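Long-range contacts in hypothetical protein (Clostridium sporogenes ATCC 15579, PDB 4QRK), which is of unknown function but, as a right-handed beta-helix protein of the DUF2154 family, has been proposed to take part in cell adhesion: residues Lys35-Gly40 with Arg90-Ile95; Asn28-Val33 with Glu71-Gln76. All coordinates share one frame; numbering follows the deposited sequence.

Interaction 1 (Lys35-Gly40 with Arg90-Ile95); sequences KLNISG and RNEWNI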
loop_
_atom_site.group_PDB
_atom_site.type_symbol
_atom_site.label_atom_id
_atom_site.label_comp_id
_atom_site.label_asym_id
_atom_site.label_seq_id
_atom_site.Cartn_x
_atom_site.Cartn_y
_atom_site.Cartn_z
ATOM N N LYS A 35 -8.985 1.266 -9.268
ATOM C CA LYS A 35 -8.945 0.317 -8.150
ATOM C C LYS A 35 -7.638 -0.466 -8.210
ATOM O O LYS A 35 -7.268 -1.046 -9.232
ATOM C CB LYS A 35 -10.139 -0.631 -8.207
ATOM C CG LYS A 35 -11.499 0.067 -8.023
ATOM C CD LYS A 35 -12.645 -0.885 -8.314
ATOM C CE LYS A 35 -13.988 -0.352 -7.827
ATOM N NZ LYS A 35 -14.501 0.777 -8.667
ATOM N N LEU A 36 -6.908 -0.418 -7.116
ATOM C CA LEU A 36 -5.657 -1.147 -6.999
ATOM C C LEU A 36 -5.777 -2.116 -5.834
ATOM O O LEU A 36 -6.017 -1.686 -4.711
ATOM C CB LEU A 36 -4.521 -0.158 -6.713
ATOM C CG LEU A 36 -3.176 -0.713 -6.272
ATOM C CD1 LEU A 36 -2.620 -1.684 -7.261
ATOM C CD2 LEU A 36 -2.191 0.453 -6.074
ATOM N N ASN A 37 -5.541 -3.407 -6.097
ATOM C CA ASN A 37 -5.624 -4.473 -5.106
ATOM C C ASN A 37 -4.341 -5.276 -5.066
ATOM O O ASN A 37 -3.839 -5.730 -6.091
ATOM C CB ASN A 37 -6.759 -5.415 -5.435
ATOM C CG ASN A 37 -8.106 -4.737 -5.469
ATOM O OD1 ASN A 37 -8.503 -3.973 -4.554
ATOM N ND2 ASN A 37 -8.823 -4.996 -6.535
ATOM N N ILE A 38 -3.776 -5.394 -3.885
ATOM C CA ILE A 38 -2.519 -6.110 -3.704
ATOM C C ILE A 38 -2.665 -7.141 -2.625
ATOM O O ILE A 38 -3.264 -6.883 -1.553
ATOM C CB ILE A 38 -1.368 -5.183 -3.316
ATOM C CG1 ILE A 38 -1.205 -4.056 -4.358
ATOM C CG2 ILE A 38 -0.086 -5.993 -3.163
ATOM C CD1 ILE A 38 -0.061 -3.098 -3.989
ATOM N N SER A 39 -2.102 -8.308 -2.897
ATOM C CA SER A 39 -2.061 -9.405 -1.928
ATOM C C SER A 39 -0.763 -10.154 -2.017
ATOM O O SER A 39 0.074 -9.887 -2.884
ATOM C CB SER A 39 -3.185 -10.391 -2.203
ATOM O OG SER A 39 -2.917 -11.149 -3.379
ATOM N N GLY A 40 -0.602 -11.144 -1.139
ATOM C CA GLY A 40 0.426 -12.154 -1.347
ATOM C C GLY A 40 -0.061 -13.253 -2.315
ATOM O O GLY A 40 -0.815 -12.994 -3.271
ATOM N N ARG A 90 -13.046 1.807 -16.772
ATOM C CA ARG A 90 -12.502 0.827 -15.844
ATOM C C ARG A 90 -10.998 0.873 -15.866
ATOM O O ARG A 90 -10.383 0.901 -16.938
ATOM C CB ARG A 90 -12.892 -0.589 -16.262
ATOM C CG ARG A 90 -13.881 -1.219 -15.369
ATOM C CD ARG A 90 -14.051 -2.669 -15.724
ATOM N NE ARG A 90 -13.533 -3.526 -14.676
ATOM C CZ ARG A 90 -13.517 -4.856 -14.751
ATOM N NH1 ARG A 90 -13.990 -5.477 -15.826
ATOM N NH2 ARG A 90 -13.032 -5.558 -13.751
ATOM N N ASN A 91 -10.418 0.884 -14.683
ATOM C CA ASN A 91 -8.978 0.748 -14.521
ATOM C C ASN A 91 -8.694 0.026 -13.228
ATOM O O ASN A 91 -8.838 0.577 -12.120
ATOM C CB ASN A 91 -8.276 2.107 -14.499
ATOM C CG ASN A 91 -6.778 1.962 -14.674
ATOM O OD1 ASN A 91 -6.322 1.429 -15.684
ATOM N ND2 ASN A 91 -6.008 2.438 -13.710
ATOM N N GLU A 92 -8.261 -1.212 -13.356
ATOM C CA GLU A 92 -8.071 -2.077 -12.201
ATOM C C GLU A 92 -6.749 -2.845 -12.308
ATOM O O GLU A 92 -6.440 -3.440 -13.345
ATOM C CB GLU A 92 -9.270 -3.033 -12.061
ATOM C CG GLU A 92 -9.285 -3.902 -10.794
ATOM C CD GLU A 92 -10.455 -4.916 -10.793
ATOM O OE1 GLU A 92 -11.571 -4.527 -10.397
ATOM O OE2 GLU A 92 -10.271 -6.083 -11.216
ATOM N N TRP A 93 -5.984 -2.817 -11.211
ATOM C CA TRP A 93 -4.755 -3.558 -11.094
ATOM C C TRP A 93 -4.890 -4.518 -9.916
ATOM O O TRP A 93 -5.150 -4.129 -8.761
ATOM C CB TRP A 93 -3.547 -2.642 -10.842
ATOM C CG TRP A 93 -3.174 -1.675 -11.934
ATOM C CD1 TRP A 93 -3.839 -1.419 -13.114
ATOM C CD2 TRP A 93 -2.057 -0.787 -11.895
ATOM N NE1 TRP A 93 -3.172 -0.434 -13.821
ATOM C CE2 TRP A 93 -2.094 -0.011 -13.076
ATOM C CE3 TRP A 93 -1.029 -0.578 -10.970
ATOM C CZ2 TRP A 93 -1.123 0.949 -13.365
ATOM C CZ3 TRP A 93 -0.081 0.391 -11.249
ATOM C CH2 TRP A 93 -0.135 1.144 -12.438
ATOM N N ASN A 94 -4.703 -5.784 -10.207
ATOM C CA ASN A 94 -4.776 -6.808 -9.167
ATOM C C ASN A 94 -3.461 -7.518 -9.111
ATOM O O ASN A 94 -3.099 -8.202 -10.050
ATOM C CB ASN A 94 -5.885 -7.788 -9.513
ATOM C CG ASN A 94 -7.210 -7.110 -9.674
ATOM O OD1 ASN A 94 -7.775 -6.651 -8.708
ATOM N ND2 ASN A 94 -7.687 -6.995 -10.902
ATOM N N ILE A 95 -2.718 -7.298 -8.033
ATOM C CA ILE A 95 -1.326 -7.706 -7.944
ATOM C C ILE A 95 -1.099 -8.754 -6.853
ATOM O O ILE A 95 -1.566 -8.568 -5.722
ATOM C CB ILE A 95 -0.448 -6.460 -7.668
ATOM C CG1 ILE A 95 -0.510 -5.527 -8.904
ATOM C CG2 ILE A 95 0.996 -6.857 -7.340
ATOM C CD1 ILE A 95 0.172 -4.209 -8.684
#
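N37 and N94 are bridged neighbours on adjacent parallel strands, their side chains lying side by side and pointing the same way. Their amide planes differ by 21°, close to coplanar, and ND2 of N37 gives a hydrogen bond of 2.9 Å to OD1 of N94. That bond is nearly straight, 175° at the hydrogen, and the acceptor lies in the amide plane of N37. Both residues have CG beside the backbone N (chi1 near -60°), and this shared torsion makes the two amides run alongside one another. Within 90-95, in the conformer given for E92, ND2 of N94 also donates to OE2 of E92 at 2.8 Å, which would help hold the amide's rotation. The N37-N94 pair is thus an in-plane amide-to-amide hydrogen bond between equivalent positions of adjacent strands of the parallel beta-helix, on the face that also carries K35 and E92.

On the other face L36, I38, W93 and I95 are buried. CD1 of L36 approaches CB of W93 to 3.8 Å, its side chain slanting across that of the tryptophan, and reaches CD1 of I95 at 4.0 Å. I38 and I95 lie alongside each other, CG1 of I38 being 4.2 Å from CB of I95. The W93 ring is itself met edge-to-face by F31 and F50.

Between the faces, five backbone hydrogen bonds run from K35 N to N91 O through to S39 N and I95 O, and the strand axes, 4.7 Å apart, are almost exactly parallel. The direct polar side-chain link across the strands is the neutral N37-N94 bond, with the apolar face of L36, I38, W93 and I95 opposite, so the contact probably leans on backbone bonds and burial rather than on charge.

Interaction 2 (Asn28-Val33 with Glu71-Gln76); sequences NLNFGV and ELEISQ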
loop_
_atom_site.group_PDB
_atom_site.type_symbol
_atom_site.label_atom_id
_atom_site.label_comp_id
_atom_site.label_asym_id
_atom_site.label_seq_id
_atom_site.Cartn_x
_atom_site.Cartn_y
_atom_site.Cartn_z
ATOM N N ASN A 28 7.450 0.033 -6.945
ATOM C CA ASN A 28 7.086 1.427 -7.053
ATOM C C ASN A 28 5.908 1.530 -7.992
ATOM O O ASN A 28 5.999 1.145 -9.155
ATOM C CB ASN A 28 8.297 2.267 -7.488
ATOM C CG ASN A 28 7.951 3.757 -7.644
ATOM O OD1 ASN A 28 7.209 4.311 -6.851
ATOM N ND2 ASN A 28 8.490 4.394 -8.672
ATOM N N LEU A 29 4.771 1.984 -7.461
ATOM C CA LEU A 29 3.511 2.009 -8.219
ATOM C C LEU A 29 2.998 3.453 -8.408
ATOM O O LEU A 29 2.905 4.234 -7.457
ATOM C CB LEU A 29 2.443 1.162 -7.521
ATOM C CG LEU A 29 2.733 -0.325 -7.322
ATOM C CD1 LEU A 29 1.667 -1.058 -6.519
ATOM C CD2 LEU A 29 2.883 -1.068 -8.632
ATOM N N ASN A 30 2.711 3.819 -9.648
ATOM C CA ASN A 30 2.136 5.136 -9.960
ATOM C C ASN A 30 0.835 4.944 -10.649
ATOM O O ASN A 30 0.815 4.457 -11.764
ATOM C CB ASN A 30 3.054 5.933 -10.866
ATOM C CG ASN A 30 4.397 6.087 -10.271
ATOM O OD1 ASN A 30 4.538 6.737 -9.249
ATOM N ND2 ASN A 30 5.399 5.471 -10.879
ATOM N N PHE A 31 -0.246 5.315 -9.979
ATOM C CA PHE A 31 -1.556 4.875 -10.394
ATOM C C PHE A 31 -2.420 6.105 -10.385
ATOM O O PHE A 31 -2.544 6.752 -9.361
ATOM C CB PHE A 31 -2.032 3.867 -9.365
ATOM C CG PHE A 31 -3.335 3.178 -9.712
ATOM C CD1 PHE A 31 -3.343 2.073 -10.538
ATOM C CD2 PHE A 31 -4.545 3.603 -9.150
ATOM C CE1 PHE A 31 -4.533 1.409 -10.832
ATOM C CE2 PHE A 31 -5.739 2.946 -9.437
ATOM C CZ PHE A 31 -5.729 1.834 -10.266
ATOM N N GLY A 32 -2.990 6.451 -11.526
ATOM C CA GLY A 32 -3.749 7.675 -11.655
ATOM C C GLY A 32 -5.149 7.567 -11.103
ATOM O O GLY A 32 -5.539 8.365 -10.257
ATOM N N VAL A 33 -5.930 6.607 -11.601
ATOM C CA VAL A 33 -7.335 6.522 -11.213
ATOM C C VAL A 33 -7.810 5.084 -11.279
ATOM O O VAL A 33 -7.382 4.318 -12.142
ATOM C CB VAL A 33 -8.265 7.469 -12.054
ATOM C CG1 VAL A 33 -8.180 7.161 -13.524
ATOM C CG2 VAL A 33 -9.673 7.306 -11.628
ATOM N N GLU A 71 14.221 -3.708 -8.688
ATOM C CA GLU A 71 13.457 -2.478 -8.817
ATOM C C GLU A 71 12.357 -2.641 -9.844
ATOM O O GLU A 71 12.618 -2.712 -11.031
ATOM C CB GLU A 71 14.391 -1.306 -9.106
ATOM C CG GLU A 71 15.315 -1.096 -7.909
ATOM C CD GLU A 71 16.084 0.202 -7.909
ATOM O OE1 GLU A 71 15.993 0.969 -8.897
ATOM O OE2 GLU A 71 16.801 0.437 -6.908
ATOM N N LEU A 72 11.125 -2.750 -9.334
ATOM C CA LEU A 72 9.942 -3.012 -10.142
ATOM C C LEU A 72 9.047 -1.797 -10.096
ATOM O O LEU A 72 8.530 -1.425 -9.038
ATOM C CB LEU A 72 9.195 -4.243 -9.636
ATOM C CG LEU A 72 7.883 -4.702 -10.311
ATOM C CD1 LEU A 72 7.931 -4.756 -11.815
ATOM C CD2 LEU A 72 7.544 -6.043 -9.779
ATOM N N GLU A 73 8.830 -1.212 -11.260
ATOM C CA GLU A 73 8.000 -0.049 -11.342
ATOM C C GLU A 73 6.815 -0.299 -12.258
ATOM O O GLU A 73 6.955 -0.779 -13.373
ATOM C CB GLU A 73 8.809 1.129 -11.859
ATOM C CG GLU A 73 7.988 2.389 -11.946
ATOM C CD GLU A 73 8.834 3.577 -12.311
ATOM O OE1 GLU A 73 9.300 3.656 -13.479
ATOM O OE2 GLU A 73 9.051 4.408 -11.409
ATOM N N ILE A 74 5.641 0.077 -11.799
ATOM C CA ILE A 74 4.448 -0.071 -12.621
ATOM C C ILE A 74 3.754 1.272 -12.617
ATOM O O ILE A 74 3.424 1.807 -11.551
ATOM C CB ILE A 74 3.516 -1.132 -12.074
ATOM C CG1 ILE A 74 4.314 -2.360 -11.626
ATOM C CG2 ILE A 74 2.432 -1.451 -13.134
ATOM C CD1 ILE A 74 3.471 -3.545 -11.243
ATOM N N SER A 75 3.529 1.818 -13.807
ATOM C CA SER A 75 2.942 3.144 -13.941
ATOM C C SER A 75 1.803 3.208 -14.942
ATOM O O SER A 75 1.903 2.628 -16.020
ATOM C CB SER A 75 4.039 4.134 -14.323
ATOM O OG SER A 75 5.008 4.151 -13.301
ATOM N N GLN A 76 0.699 3.871 -14.540
ATOM C CA GLN A 76 -0.424 4.201 -15.442
ATOM C C GLN A 76 0.043 5.449 -16.157
ATOM O O GLN A 76 0.419 6.417 -15.482
ATOM C CB GLN A 76 -1.716 4.546 -14.665
ATOM C CG GLN A 76 -2.998 4.657 -15.539
ATOM C CD GLN A 76 -4.231 5.140 -14.714
ATOM O OE1 GLN A 76 -4.166 5.238 -13.504
ATOM N NE2 GLN A 76 -5.331 5.425 -15.377
HETATM O O HOH W 1 -0.135 7.478 -13.137
#
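Q76 reaches across to the corner that the chain turns at V33. Its CB lies 3.9 Å from the carbonyl O of N30, the same oxygen that accepts the backbone N-H of Q76. With CG anti to the backbone N (chi1 -170°) and the chain extended beyond it, CD is carried to the corner. There OE1 accepts from V33 N at 2.9 Å, in the carbonyl plane and on a lone pair; G32 N, at 2.6 Å, adds a weak, bent bond. OE1 also sits over one face of the F31 ring, and NE2 packs against CG1 of V33 at 3.8 Å. The glutamine thus bonds to backbone N-H at the corner.

Such corners separate the flat sheets of a right-handed beta-helix, and here strands 24-32 and 69-75 are parallel neighbours in one of them. L29 and I74 fill the interior face between the strands, CD2 of L29 meeting CB of I74 at 3.5 Å.

On the other face, in the conformer given for S75, ND2 of N30 donates almost straight (174°) to OG of S75, which lies in the plane of the N30 amide. Next along, the N28 amide and E73 carboxylate are turned 47° against each other, and ND2 of N28 makes only a weak bond to OE2 of E73.

Strand 91-98 lies beside 35-42 in one sheet of the beta-helix and 69-75 beside 24-32 in the other, so interactions 1 and 2 are parallel pairings in different sheets, their centres 11 Å apart; the chain turns a corner between 24-32 and 35-42. Both are partly buried, each with an apolar inner face and a polar outer one. Outside, interaction 1 relies on an amide pair, interaction 2 on an amide-hydroxyl bond, in the conformer given, and a weak amide-carboxylate contact. Only interaction 2 includes the corner, with a side-chain oxygen taking the backbone N-H of V33, and weakly that of G32. The two meet there: N91 ND2 probably donates to V33 O (2.8 Å).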